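Local coordinates for protein ribonucleoside triphosphate reductase (Lactobacillus leichmannii, PDB 1L1L) that reduces ribonucleoside triphosphates to deoxyribonucleotides with the help of adenosylcobalamin (coenzyme B12), working as an allosterically regulated monomer, at residues V122-P126 and N171-P176; V146-S151 and N231-I235; W48-K53 and Y86-L92; E81-L85 and R445-R449; G591-E595 and C605-P609. All coordinates share one frame; numbering follows the deposited sequence.

Interaction 1: V122-P126 and N171-P176; sequences VAIRP and NISQIP
Arg125 and Asn171 make the one direct hydrogen bond of this contact, from guanidinium NH1 to OD1 at 2.8 Å. Arg125 CG sits between the backbone N and the carbonyl carbon (chi1 59°), and the chain, extended from CG to NE, carries the guanidinium alongside Gln174 to the asparagine. The oxygen lies almost in the guanidinium plane, yet NH1 stands 33° off the carbonyl plane of the amide, and at 141° the bond is bent. Arg125 NH2 makes a salt bridge to Glu403, a second polar hold on the group. The Gln174 amide is nearly parallel to the guanidinium, its NE2 3.6 Å from Arg125 CD. Water adds a further link, donating to Pro126 O at 2.8 Å and to Gln174 OE1 at 2.7 Å. Ile124 O, buried against Asn171 CB at 3.3 Å, has no hydrogen-bond partner in the model.

Residues 122-123 end strand 119-123, which pairs with strand 162-166 and is probably part of the ten-stranded α/β barrel. The chain leaves it through an inverse gamma turn centred on Ile124. On the other segment a type I turn runs from Ile172 to Ile175.

Apolar contacts fill the other end. The Pro126 ring crosses Ile175 at about a right angle, with CD 3.8 Å from Ile175 CG1, and its CG lies 4.0 Å from Pro176 CD.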
# COMPACT_ATOMS: atom_id res chain seq x y z
N VAL A 122 -12.00 -0.66 6.14
CA VAL A 122 -13.14 -0.11 6.86
C VAL A 122 -14.43 -0.56 6.17
O VAL A 122 -14.49 -0.60 4.94
CB VAL A 122 -13.09 1.44 6.92
CG1 VAL A 122 -13.18 2.04 5.53
CG2 VAL A 122 -14.24 1.96 7.78
N ALA A 123 -15.42 -0.94 6.97
CA ALA A 123 -16.73 -1.38 6.45
C ALA A 123 -17.61 -0.15 6.19
O ALA A 123 -17.72 0.73 7.05
CB ALA A 123 -17.40 -2.32 7.47
N ILE A 124 -18.23 -0.08 5.02
CA ILE A 124 -19.09 1.05 4.69
C ILE A 124 -20.49 0.84 5.23
O ILE A 124 -21.41 0.46 4.49
CB ILE A 124 -19.17 1.30 3.15
CG1 ILE A 124 -17.78 1.43 2.56
CG2 ILE A 124 -19.94 2.59 2.88
CD1 ILE A 124 -16.92 2.49 3.23
N ARG A 125 -20.64 1.06 6.53
CA ARG A 125 -21.91 0.95 7.23
C ARG A 125 -21.93 2.05 8.28
O ARG A 125 -20.88 2.40 8.84
CB ARG A 125 -22.06 -0.40 7.91
CG ARG A 125 -20.98 -0.71 8.93
CD ARG A 125 -21.37 -1.91 9.79
NE ARG A 125 -20.27 -2.44 10.59
CZ ARG A 125 -19.42 -3.38 10.17
NH1 ARG A 125 -19.55 -3.91 8.96
NH2 ARG A 125 -18.44 -3.80 10.97
N PRO A 126 -23.11 2.61 8.58
CA PRO A 126 -23.16 3.66 9.60
C PRO A 126 -22.45 3.20 10.87
O PRO A 126 -22.62 2.06 11.31
CB PRO A 126 -24.66 3.87 9.80
CG PRO A 126 -25.20 3.62 8.40
CD PRO A 126 -24.45 2.36 8.01
N ASN A 171 -23.67 -4.48 4.29
CA ASN A 171 -23.36 -3.17 4.87
C ASN A 171 -24.24 -2.11 4.21
O ASN A 171 -24.79 -1.25 4.88
CB ASN A 171 -21.87 -2.79 4.67
CG ASN A 171 -20.91 -3.69 5.45
OD1 ASN A 171 -21.12 -3.98 6.63
ND2 ASN A 171 -19.84 -4.12 4.79
N ILE A 172 -24.38 -2.16 2.90
CA ILE A 172 -25.20 -1.17 2.21
C ILE A 172 -26.64 -1.16 2.73
O ILE A 172 -27.25 -0.10 2.82
CB ILE A 172 -25.21 -1.40 0.68
CG1 ILE A 172 -23.79 -1.29 0.13
CG2 ILE A 172 -26.10 -0.36 0.01
CD1 ILE A 172 -23.10 0.01 0.49
N SER A 173 -27.17 -2.32 3.10
CA SER A 173 -28.54 -2.40 3.60
C SER A 173 -28.67 -1.71 4.95
O SER A 173 -29.77 -1.35 5.37
CB SER A 173 -29.00 -3.86 3.73
OG SER A 173 -28.42 -4.50 4.86
N GLN A 174 -27.54 -1.51 5.63
CA GLN A 174 -27.54 -0.86 6.93
C GLN A 174 -27.65 0.66 6.82
O GLN A 174 -27.90 1.34 7.80
CB GLN A 174 -26.28 -1.22 7.71
CG GLN A 174 -26.19 -2.68 8.10
CD GLN A 174 -25.03 -2.95 9.04
OE1 GLN A 174 -24.95 -2.36 10.12
NE2 GLN A 174 -24.13 -3.85 8.64
N ILE A 175 -27.46 1.17 5.61
CA ILE A 175 -27.54 2.61 5.38
C ILE A 175 -29.01 3.00 5.15
O ILE A 175 -29.67 2.47 4.25
CB ILE A 175 -26.72 3.02 4.14
CG1 ILE A 175 -25.25 2.65 4.34
CG2 ILE A 175 -26.87 4.52 3.89
CD1 ILE A 175 -24.36 3.04 3.18
N PRO A 176 -29.52 3.93 5.97
CA PRO A 176 -30.90 4.43 5.91
C PRO A 176 -31.29 5.13 4.61
O PRO A 176 -30.44 5.46 3.79
CB PRO A 176 -30.98 5.38 7.11
CG PRO A 176 -29.57 5.90 7.20
CD PRO A 176 -28.76 4.65 7.00
O HOH W 1 -24.56 0.13 11.03

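Interaction 2: V146-S151 and N231-I235; sequences VSMPFS and NALLI
Ser147 and Ala232 mark the point where the backbones of two helical regions come closest: residues 146-151, leading into helix 148-158, and the later turns of helix 224-236. The latter belongs to the insertion domain characteristic of B12-dependent ribonucleotide reductases. The contact joins the inserted region to helix 148-158, which packs on strand 119-123 through Pro149 and Phe152. An insertion of this kind may be what lets the monomer imitate a dimer.

Apolar packing centres on Ile235, whose two branches are used separately. CG2, opposite the backbone nitrogen, touches Val146 CG1 at 4.0 Å and Ser147 CB at 3.9 Å. The other branch ends in CD1, 4.0 Å from Phe150 CB, where the isoleucine crosses the phenylalanine at about a right angle and meets the root of the ring obliquely. Beyond that, the Phe150 side chain runs on to Ile304, Cys305 and Ile308 of helix 298-313.

Small residues lie at the closest approach. Ala232 offers its methyl to two serines, with CB 3.5 Å from Ser151 OG and 3.8 Å from Ser147 OG, while Ser147 CB rests 3.6 Å from Ala232 O.

The polar ends look past the alanine to other partners. Ser147 OG is hydrogen-bonded to Asp236 OD2 and to Tyr129 OH, and Ser151 OG also pairs with Tyr129 OH, so this tyrosine joins the two serines. The polar link between the segments themselves goes through a water, which accepts from Asn231 ND2 at 2.9 Å and lies 3.0 Å from Ser151 OG.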
# COMPACT_ATOMS: atom_id res chain seq x y z
N VAL A 146 -23.93 8.06 9.22
CA VAL A 146 -23.68 7.52 7.89
C VAL A 146 -22.32 7.95 7.34
O VAL A 146 -21.71 7.23 6.56
CB VAL A 146 -24.77 7.98 6.91
CG1 VAL A 146 -24.43 7.53 5.50
CG2 VAL A 146 -26.12 7.43 7.34
N SER A 147 -21.86 9.12 7.77
CA SER A 147 -20.60 9.68 7.30
C SER A 147 -19.33 9.08 7.91
O SER A 147 -18.25 9.22 7.35
CB SER A 147 -20.58 11.19 7.57
OG SER A 147 -20.54 11.43 8.97
N MET A 148 -19.46 8.41 9.05
CA MET A 148 -18.28 7.84 9.71
C MET A 148 -17.29 7.06 8.83
O MET A 148 -16.13 7.45 8.72
CB MET A 148 -18.71 6.99 10.91
CG MET A 148 -17.56 6.55 11.82
SD MET A 148 -16.46 5.30 11.05
CE MET A 148 -15.37 4.87 12.44
N PRO A 149 -17.72 5.95 8.21
CA PRO A 149 -16.79 5.18 7.37
C PRO A 149 -16.14 5.97 6.25
O PRO A 149 -15.01 5.68 5.85
CB PRO A 149 -17.66 4.04 6.84
CG PRO A 149 -19.03 4.66 6.79
CD PRO A 149 -19.09 5.41 8.10
N PHE A 150 -16.85 6.98 5.73
CA PHE A 150 -16.32 7.80 4.66
C PHE A 150 -15.28 8.76 5.21
O PHE A 150 -14.31 9.11 4.53
CB PHE A 150 -17.44 8.59 3.98
CG PHE A 150 -18.51 7.74 3.37
CD1 PHE A 150 -18.30 7.11 2.14
CD2 PHE A 150 -19.70 7.53 4.04
CE1 PHE A 150 -19.27 6.29 1.58
CE2 PHE A 150 -20.69 6.70 3.48
CZ PHE A 150 -20.47 6.08 2.25
N SER A 151 -15.51 9.21 6.44
CA SER A 151 -14.59 10.14 7.09
C SER A 151 -13.28 9.41 7.38
O SER A 151 -12.19 9.98 7.25
CB SER A 151 -15.18 10.67 8.40
OG SER A 151 -16.28 11.52 8.13
N ASN A 231 -17.10 17.14 4.51
CA ASN A 231 -17.72 16.08 3.73
C ASN A 231 -18.66 15.33 4.67
O ASN A 231 -19.72 14.86 4.25
CB ASN A 231 -16.66 15.13 3.16
CG ASN A 231 -17.26 13.98 2.37
OD1 ASN A 231 -17.93 14.19 1.35
ND2 ASN A 231 -17.02 12.76 2.83
N ALA A 232 -18.26 15.23 5.94
CA ALA A 232 -19.06 14.54 6.95
C ALA A 232 -20.39 15.27 7.17
O ALA A 232 -21.44 14.64 7.33
CB ALA A 232 -18.29 14.44 8.27
N LEU A 233 -20.32 16.60 7.19
CA LEU A 233 -21.49 17.45 7.38
C LEU A 233 -22.43 17.27 6.18
O LEU A 233 -23.62 16.99 6.35
CB LEU A 233 -21.07 18.92 7.49
CG LEU A 233 -22.18 19.97 7.54
CD1 LEU A 233 -23.10 19.69 8.71
CD2 LEU A 233 -21.56 21.38 7.65
N LEU A 234 -21.88 17.43 4.98
CA LEU A 234 -22.65 17.27 3.74
C LEU A 234 -23.40 15.94 3.69
O LEU A 234 -24.58 15.90 3.30
CB LEU A 234 -21.72 17.36 2.53
CG LEU A 234 -22.41 17.04 1.20
CD1 LEU A 234 -23.55 18.03 0.95
CD2 LEU A 234 -21.40 17.10 0.07
N ILE A 235 -22.72 14.86 4.05
CA ILE A 235 -23.33 13.54 4.04
C ILE A 235 -24.42 13.38 5.10
O ILE A 235 -25.55 13.01 4.80
CB ILE A 235 -22.27 12.43 4.25
CG1 ILE A 235 -21.34 12.36 3.03
CG2 ILE A 235 -22.95 11.10 4.47
CD1 ILE A 235 -20.12 11.45 3.24
O HOH W 2 -15.87 12.91 5.49

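Interaction 3: W48-K53 and Y86-L92; sequences WDETVK and YKLIYGL
Trp48 reaches the carbonyl of Tyr90, and Tyr86 that of Asp49, because in both CG is swung opposite the backbone nitrogen (chi1 -177°), sending an indole from helix 48-60 and a phenol from helix 72-90 across to the other backbone. Trp48 NE1 donates to Tyr90 O at 2.8 Å, a fairly straight bond (163°) with the oxygen close to the indole plane. In return Tyr86 OH donates to Asp49 O at 2.9 Å. That carbonyl already accepts from Lys53 N within its own helix, and the two donors arrive from opposite faces of its plane.

The short helix segments cross at 132°, with their axes 9.8 Å apart, within the N-terminal alpha domain of the reductase. Helix 72-90 closes here in a Schellman motif, Leu92 taking positive phi, and the indole bonds to a carbonyl of this last turn.

The pyrrole ring of Trp48 and the ring of Tyr90 run nearly parallel but are slid apart, centroids 4.9 Å from each other, so they barely overlap. Val52 CG1 sits over one face of Tyr86, 3.9 Å from the ring centroid, in a CH-pi contact, and also touches Ile89 CG2 at 4.0 Å. Leu92 CD2 approaches Trp48 CZ2 to 3.5 Å. Trp23 and Tyr31 also meet the indole, Tyr31 edge-to-face.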
# COMPACT_ATOMS: atom_id res chain seq x y z
N TRP A 48 22.13 7.99 2.40
CA TRP A 48 21.58 6.74 2.90
C TRP A 48 21.78 6.53 4.40
O TRP A 48 20.83 6.36 5.16
CB TRP A 48 22.18 5.57 2.11
CG TRP A 48 21.64 4.21 2.47
CD1 TRP A 48 22.37 3.06 2.60
CD2 TRP A 48 20.27 3.84 2.68
NE1 TRP A 48 21.55 2.00 2.88
CE2 TRP A 48 20.26 2.45 2.94
CE3 TRP A 48 19.06 4.54 2.68
CZ2 TRP A 48 19.07 1.75 3.19
CZ3 TRP A 48 17.88 3.84 2.93
CH2 TRP A 48 17.90 2.46 3.18
N ASP A 49 23.04 6.55 4.83
CA ASP A 49 23.35 6.35 6.24
C ASP A 49 22.49 7.22 7.16
O ASP A 49 22.05 6.77 8.21
CB ASP A 49 24.84 6.63 6.49
CG ASP A 49 25.17 8.10 6.43
OD1 ASP A 49 24.95 8.79 7.44
OD2 ASP A 49 25.63 8.57 5.36
N GLU A 50 22.22 8.46 6.75
CA GLU A 50 21.42 9.39 7.55
C GLU A 50 19.95 9.01 7.62
O GLU A 50 19.30 9.15 8.65
CB GLU A 50 21.51 10.81 7.01
CG GLU A 50 22.91 11.39 6.95
CD GLU A 50 22.90 12.75 6.28
OE1 GLU A 50 22.56 12.80 5.08
OE2 GLU A 50 23.22 13.76 6.95
N THR A 51 19.41 8.56 6.49
CA THR A 51 18.02 8.16 6.47
C THR A 51 17.81 6.98 7.40
O THR A 51 16.93 7.00 8.25
CB THR A 51 17.56 7.76 5.05
OG1 THR A 51 17.64 8.90 4.19
CG2 THR A 51 16.14 7.23 5.07
N VAL A 52 18.64 5.95 7.25
CA VAL A 52 18.51 4.76 8.08
C VAL A 52 18.63 5.10 9.56
O VAL A 52 17.96 4.49 10.40
CB VAL A 52 19.58 3.71 7.72
CG1 VAL A 52 19.48 2.52 8.68
CG2 VAL A 52 19.39 3.25 6.29
N LYS A 53 19.47 6.09 9.89
CA LYS A 53 19.66 6.48 11.28
C LYS A 53 18.36 6.98 11.91
O LYS A 53 17.98 6.54 13.00
CB LYS A 53 20.75 7.56 11.39
CG LYS A 53 20.87 8.24 12.76
CD LYS A 53 22.13 9.09 12.85
CE LYS A 53 22.05 10.16 13.94
NZ LYS A 53 21.82 9.61 15.31
N TYR A 86 20.17 -1.09 12.51
CA TYR A 86 20.83 -0.19 11.58
C TYR A 86 21.72 -0.94 10.61
O TYR A 86 21.71 -0.66 9.41
CB TYR A 86 21.65 0.86 12.34
CG TYR A 86 22.30 1.88 11.44
CD1 TYR A 86 23.38 1.55 10.62
CD2 TYR A 86 21.80 3.18 11.37
CE1 TYR A 86 23.94 2.48 9.75
CE2 TYR A 86 22.35 4.12 10.51
CZ TYR A 86 23.41 3.77 9.70
OH TYR A 86 23.91 4.69 8.82
N LYS A 87 22.51 -1.89 11.12
CA LYS A 87 23.41 -2.65 10.25
C LYS A 87 22.65 -3.48 9.22
O LYS A 87 23.11 -3.64 8.08
CB LYS A 87 24.31 -3.56 11.10
CG LYS A 87 25.28 -4.39 10.29
CD LYS A 87 26.24 -5.19 11.18
CE LYS A 87 27.12 -6.12 10.34
NZ LYS A 87 28.09 -6.93 11.16
N LEU A 88 21.51 -4.02 9.63
CA LEU A 88 20.68 -4.85 8.76
C LEU A 88 20.05 -4.05 7.61
O LEU A 88 20.14 -4.44 6.45
CB LEU A 88 19.56 -5.49 9.58
CG LEU A 88 18.53 -6.30 8.79
CD1 LEU A 88 19.20 -7.47 8.08
CD2 LEU A 88 17.45 -6.79 9.75
N ILE A 89 19.43 -2.94 7.97
CA ILE A 89 18.76 -2.07 7.00
C ILE A 89 19.75 -1.34 6.11
O ILE A 89 19.56 -1.26 4.90
CB ILE A 89 17.85 -1.05 7.71
CG1 ILE A 89 16.78 -1.80 8.52
CG2 ILE A 89 17.18 -0.13 6.68
CD1 ILE A 89 15.99 -0.91 9.45
N TYR A 90 20.81 -0.81 6.71
CA TYR A 90 21.83 -0.09 5.93
C TYR A 90 22.35 -0.96 4.81
O TYR A 90 22.64 -0.48 3.71
CB TYR A 90 23.02 0.31 6.83
CG TYR A 90 24.11 1.09 6.12
CD1 TYR A 90 23.93 2.44 5.79
CD2 TYR A 90 25.31 0.48 5.76
CE1 TYR A 90 24.93 3.15 5.12
CE2 TYR A 90 26.31 1.18 5.08
CZ TYR A 90 26.11 2.51 4.77
OH TYR A 90 27.09 3.19 4.08
N GLY A 91 22.49 -2.26 5.10
CA GLY A 91 22.99 -3.20 4.13
C GLY A 91 21.93 -3.66 3.14
O GLY A 91 22.22 -4.38 2.18
N LEU A 92 20.68 -3.25 3.39
CA LEU A 92 19.56 -3.59 2.52
C LEU A 92 19.17 -5.07 2.53
O LEU A 92 18.53 -5.56 1.59
CB LEU A 92 19.85 -3.14 1.09
CG LEU A 92 19.82 -1.61 0.92
CD1 LEU A 92 20.26 -1.23 -0.49
CD2 LEU A 92 18.40 -1.09 1.19

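Interaction 4: E81-L85 and R445-R449; sequences EAERL and RYAKR
Glu81 reaches from helix 72-90 to a pair of arginines one turn apart, Arg445 and Arg449 of helix 436-450, and the three form a salt-bridge network between helices distant in sequence. The short segments cross at -114° with their axes 12.8 Å apart, a gap spanned by long side chains.

From CB the glutamate runs outward with CG opposite the backbone nitrogen (chi1 -168°) and the chain extended beyond, touching Leu442 on the way. At CD the carboxylate is turned 71° from the guanidinium plane of Arg445, which nevertheless grips it side-on with two nitrogens. OE1 receives Arg445 NH2 at 3.0 Å on its syn side, a bent bond tilted out of the carboxylate plane. OE2 receives Arg445 NE at 2.9 Å, from above the carboxylate plane but close to the plane of the guanidinium. On the other face of the carboxylate, Arg449 NH1 reaches the same OE2 at 3.1 Å. A water also donates to OE2, at 2.9 Å. With so many donors around it, the buried carboxylate is probably held in its charged form.

The arginines have further partners. Arg449 NE bonds to Asn59 OD1 and its NH1 to Tyr532 OH, while Arg445 makes a cation-pi contact with the Tyr532 ring. These second-shell groups are consistent with the guanidinium groups being held toward the acid.

One turn on from Glu81, Leu85 CD2 makes the apolar contact, 3.8 Å from Tyr446 CD2 at the edge of the ring. The same methyl lies 3.8 Å from Arg449 NH2, at the edge of that guanidinium.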
# COMPACT_ATOMS: atom_id res chain seq x y z
N GLU A 81 20.14 -3.30 20.13
CA GLU A 81 19.19 -3.88 19.17
C GLU A 81 19.09 -2.92 17.99
O GLU A 81 19.04 -3.35 16.83
CB GLU A 81 17.81 -4.03 19.80
CG GLU A 81 16.87 -4.89 18.97
CD GLU A 81 15.46 -4.91 19.51
OE1 GLU A 81 15.29 -4.88 20.75
OE2 GLU A 81 14.51 -4.97 18.69
N ALA A 82 19.07 -1.63 18.29
CA ALA A 82 18.99 -0.59 17.27
C ALA A 82 20.22 -0.61 16.38
O ALA A 82 20.15 -0.33 15.18
CB ALA A 82 18.85 0.77 17.94
N GLU A 83 21.38 -0.93 16.97
CA GLU A 83 22.61 -0.97 16.21
C GLU A 83 22.56 -2.14 15.23
O GLU A 83 23.05 -2.03 14.11
CB GLU A 83 23.82 -1.09 17.14
CG GLU A 83 23.93 0.05 18.13
CD GLU A 83 25.22 0.01 18.94
OE1 GLU A 83 25.71 -1.12 19.17
OE2 GLU A 83 25.71 1.09 19.33
N ARG A 84 21.99 -3.26 15.65
CA ARG A 84 21.87 -4.42 14.77
C ARG A 84 20.89 -4.05 13.64
O ARG A 84 21.12 -4.33 12.47
CB ARG A 84 21.30 -5.63 15.52
CG ARG A 84 22.28 -6.41 16.38
CD ARG A 84 21.54 -7.56 17.06
NE ARG A 84 20.76 -7.09 18.20
CZ ARG A 84 19.81 -7.78 18.81
NH1 ARG A 84 19.49 -9.00 18.38
NH2 ARG A 84 19.17 -7.27 19.85
N LEU A 85 19.80 -3.42 14.05
CA LEU A 85 18.77 -3.00 13.11
C LEU A 85 19.42 -2.10 12.06
O LEU A 85 19.26 -2.32 10.86
CB LEU A 85 17.66 -2.28 13.87
CG LEU A 85 16.25 -2.22 13.28
CD1 LEU A 85 15.79 -3.61 12.87
CD2 LEU A 85 15.32 -1.61 14.31
N ARG A 445 10.07 -7.63 15.88
CA ARG A 445 10.08 -6.63 16.94
C ARG A 445 9.88 -5.22 16.42
O ARG A 445 9.30 -4.37 17.11
CB ARG A 445 11.40 -6.73 17.73
CG ARG A 445 11.61 -8.06 18.44
CD ARG A 445 13.03 -8.16 19.04
NE ARG A 445 13.25 -7.18 20.10
CZ ARG A 445 13.04 -7.40 21.40
NH1 ARG A 445 12.61 -8.59 21.81
NH2 ARG A 445 13.23 -6.44 22.28
N TYR A 446 10.39 -4.96 15.22
CA TYR A 446 10.25 -3.63 14.62
C TYR A 446 8.76 -3.38 14.47
O TYR A 446 8.23 -2.39 14.95
CB TYR A 446 10.94 -3.59 13.25
CG TYR A 446 10.86 -2.25 12.53
CD1 TYR A 446 9.67 -1.81 11.93
CD2 TYR A 446 11.96 -1.40 12.48
CE1 TYR A 446 9.59 -0.56 11.31
CE2 TYR A 446 11.89 -0.16 11.86
CZ TYR A 446 10.71 0.26 11.28
OH TYR A 446 10.65 1.51 10.69
N ALA A 447 8.10 -4.33 13.82
CA ALA A 447 6.66 -4.23 13.57
C ALA A 447 5.88 -4.12 14.88
O ALA A 447 5.03 -3.24 15.04
CB ALA A 447 6.19 -5.45 12.78
N LYS A 448 6.18 -5.02 15.81
CA LYS A 448 5.50 -5.02 17.10
C LYS A 448 5.51 -3.63 17.73
O LYS A 448 4.52 -3.20 18.31
CB LYS A 448 6.15 -6.01 18.05
CG LYS A 448 5.27 -6.38 19.23
CD LYS A 448 4.21 -7.39 18.79
CE LYS A 448 3.22 -7.68 19.90
NZ LYS A 448 2.41 -8.88 19.58
N ARG A 449 6.64 -2.94 17.62
CA ARG A 449 6.74 -1.61 18.20
C ARG A 449 5.81 -0.61 17.54
O ARG A 449 5.16 0.20 18.21
CB ARG A 449 8.19 -1.12 18.16
CG ARG A 449 9.05 -1.66 19.33
CD ARG A 449 10.38 -0.89 19.47
NE ARG A 449 11.28 -1.12 18.34
CZ ARG A 449 11.98 -2.23 18.14
NH1 ARG A 449 11.89 -3.25 18.99
NH2 ARG A 449 12.76 -2.34 17.07
O HOH W 3 14.20 -5.09 15.79

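Interaction 5: G591-E595 and C605-P609; sequences GYRTE and CVEFP
Cys605 N donates to Glu595 O at 2.7 Å, the shortest hydrogen bond across this antiparallel β-hairpin. Glu595 N returns a bond to Cys605 O at 3.1 Å, making a hydrogen-bonded pair; Thr594 and Val606 form the non-hydrogen-bonded pair beside it. Further along, Glu607 N points straight at Arg593 O, 2.8 Å away. Beyond that bond a water bridges the strands, accepting from Arg593 N at 2.9 Å and donating to Glu607 O at 2.7 Å.

Glu595 CG, set between its backbone N and carbonyl carbon (chi1 70°), packs on Cys605 CB. On the same face Glu595 OE2 lies 2.9 Å from Glu607 OE2. The two oxygens are not hydrogen-bonded; Arg574, which makes a salt bridge to Glu595 OE2, probably offsets their repulsion, while Arg701 holds Glu607 by OE1. Toward the Val606 side, Tyr592 CE1 lies 3.5 Å from Phe608 CD2, the rings inclined at 43°, and Tyr592 CB packs on Val606 CG1 at 3.7 Å.

Strand 593-596 is outermost in a four-stranded sheet, and strand 603-611 pairs on its other side with strand 570-578. Helix 583-589 packs against Tyr592, Thr594, Val606 and Phe608; helix 695-704 contributes Arg701 and Glu704, which makes a salt bridge to Arg593.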
# COMPACT_ATOMS: atom_id res chain seq x y z
N GLY A 591 28.12 7.57 -17.87
CA GLY A 591 28.04 6.68 -19.01
C GLY A 591 26.67 6.13 -19.38
O GLY A 591 26.52 5.48 -20.42
N TYR A 592 25.67 6.38 -18.54
CA TYR A 592 24.31 5.91 -18.79
C TYR A 592 23.77 6.52 -20.07
O TYR A 592 23.95 7.72 -20.32
CB TYR A 592 23.40 6.30 -17.64
CG TYR A 592 23.68 5.55 -16.36
CD1 TYR A 592 23.20 4.25 -16.18
CD2 TYR A 592 24.44 6.12 -15.34
CE1 TYR A 592 23.47 3.54 -15.02
CE2 TYR A 592 24.71 5.42 -14.17
CZ TYR A 592 24.23 4.13 -14.02
OH TYR A 592 24.51 3.42 -12.88
N ARG A 593 23.08 5.71 -20.87
CA ARG A 593 22.49 6.20 -22.12
C ARG A 593 21.18 6.87 -21.78
O ARG A 593 20.44 6.39 -20.92
CB ARG A 593 22.25 5.04 -23.09
CG ARG A 593 23.52 4.46 -23.70
CD ARG A 593 23.25 3.64 -24.96
NE ARG A 593 24.50 3.08 -25.49
CZ ARG A 593 24.58 2.23 -26.52
NH1 ARG A 593 23.48 1.83 -27.15
NH2 ARG A 593 25.77 1.79 -26.91
N THR A 594 20.90 8.01 -22.43
CA THR A 594 19.67 8.76 -22.18
C THR A 594 19.00 9.15 -23.50
O THR A 594 19.63 9.16 -24.56
CB THR A 594 19.93 10.05 -21.37
OG1 THR A 594 20.67 10.98 -22.17
CG2 THR A 594 20.73 9.74 -20.11
N GLU A 595 17.72 9.49 -23.42
CA GLU A 595 16.95 9.88 -24.60
C GLU A 595 15.70 10.60 -24.11
O GLU A 595 15.24 10.37 -22.99
CB GLU A 595 16.54 8.64 -25.39
CG GLU A 595 15.48 7.81 -24.66
CD GLU A 595 15.28 6.43 -25.24
OE1 GLU A 595 14.99 6.32 -26.46
OE2 GLU A 595 15.40 5.44 -24.46
N CYS A 605 14.61 9.72 -20.42
CA CYS A 605 14.71 8.32 -20.04
C CYS A 605 16.19 8.02 -19.85
O CYS A 605 17.03 8.52 -20.60
CB CYS A 605 14.21 7.40 -21.16
SG CYS A 605 12.43 7.17 -21.25
N VAL A 606 16.50 7.22 -18.84
CA VAL A 606 17.87 6.82 -18.60
C VAL A 606 17.87 5.29 -18.61
O VAL A 606 17.09 4.64 -17.90
CB VAL A 606 18.40 7.38 -17.26
CG1 VAL A 606 19.84 6.92 -17.04
CG2 VAL A 606 18.32 8.90 -17.27
N GLU A 607 18.74 4.71 -19.44
CA GLU A 607 18.82 3.26 -19.59
C GLU A 607 19.77 2.55 -18.62
O GLU A 607 20.99 2.81 -18.59
CB GLU A 607 19.20 2.94 -21.04
CG GLU A 607 18.39 3.78 -22.03
CD GLU A 607 18.56 3.36 -23.48
OE1 GLU A 607 19.37 2.46 -23.77
OE2 GLU A 607 17.86 3.96 -24.34
N PHE A 608 19.20 1.63 -17.84
CA PHE A 608 19.98 0.86 -16.85
C PHE A 608 20.05 -0.61 -17.23
O PHE A 608 19.04 -1.32 -17.19
CB PHE A 608 19.36 0.95 -15.45
CG PHE A 608 19.36 2.34 -14.86
CD1 PHE A 608 18.47 3.31 -15.29
CD2 PHE A 608 20.28 2.67 -13.84
CE1 PHE A 608 18.48 4.60 -14.74
CE2 PHE A 608 20.30 3.95 -13.29
CZ PHE A 608 19.40 4.91 -13.73
N PRO A 609 21.24 -1.09 -17.64
CA PRO A 609 21.37 -2.51 -18.00
C PRO A 609 21.21 -3.32 -16.71
O PRO A 609 21.79 -2.96 -15.68
CB PRO A 609 22.79 -2.60 -18.57
CG PRO A 609 23.03 -1.21 -19.11
CD PRO A 609 22.44 -0.34 -18.03
O HOH W 4 22.74 2.87 -20.71

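Interactions 1 and 2 touch directly, Pro176 CG meeting Val146 CG2, and both face helix 298-313. Interaction 2 is fully buried and largely apolar, whereas interaction 1 is partly buried and relies on an arginine-amide bond, though each contact has a bridging water. Interactions 3 and 4 share helix 72-90, their segments adjoining along it: the first binds it to helix 48-60 through aromatic rings and carbonyl acceptors, the second to helix 436-450 through buried charge. Their centres lie about 12 Å apart, but roughly 40 Å from those of interactions 1 and 2. Interaction 5, local in sequence and farthest from the chain centre, differs in kind, being built mainly on backbone pairing at a sheet edge.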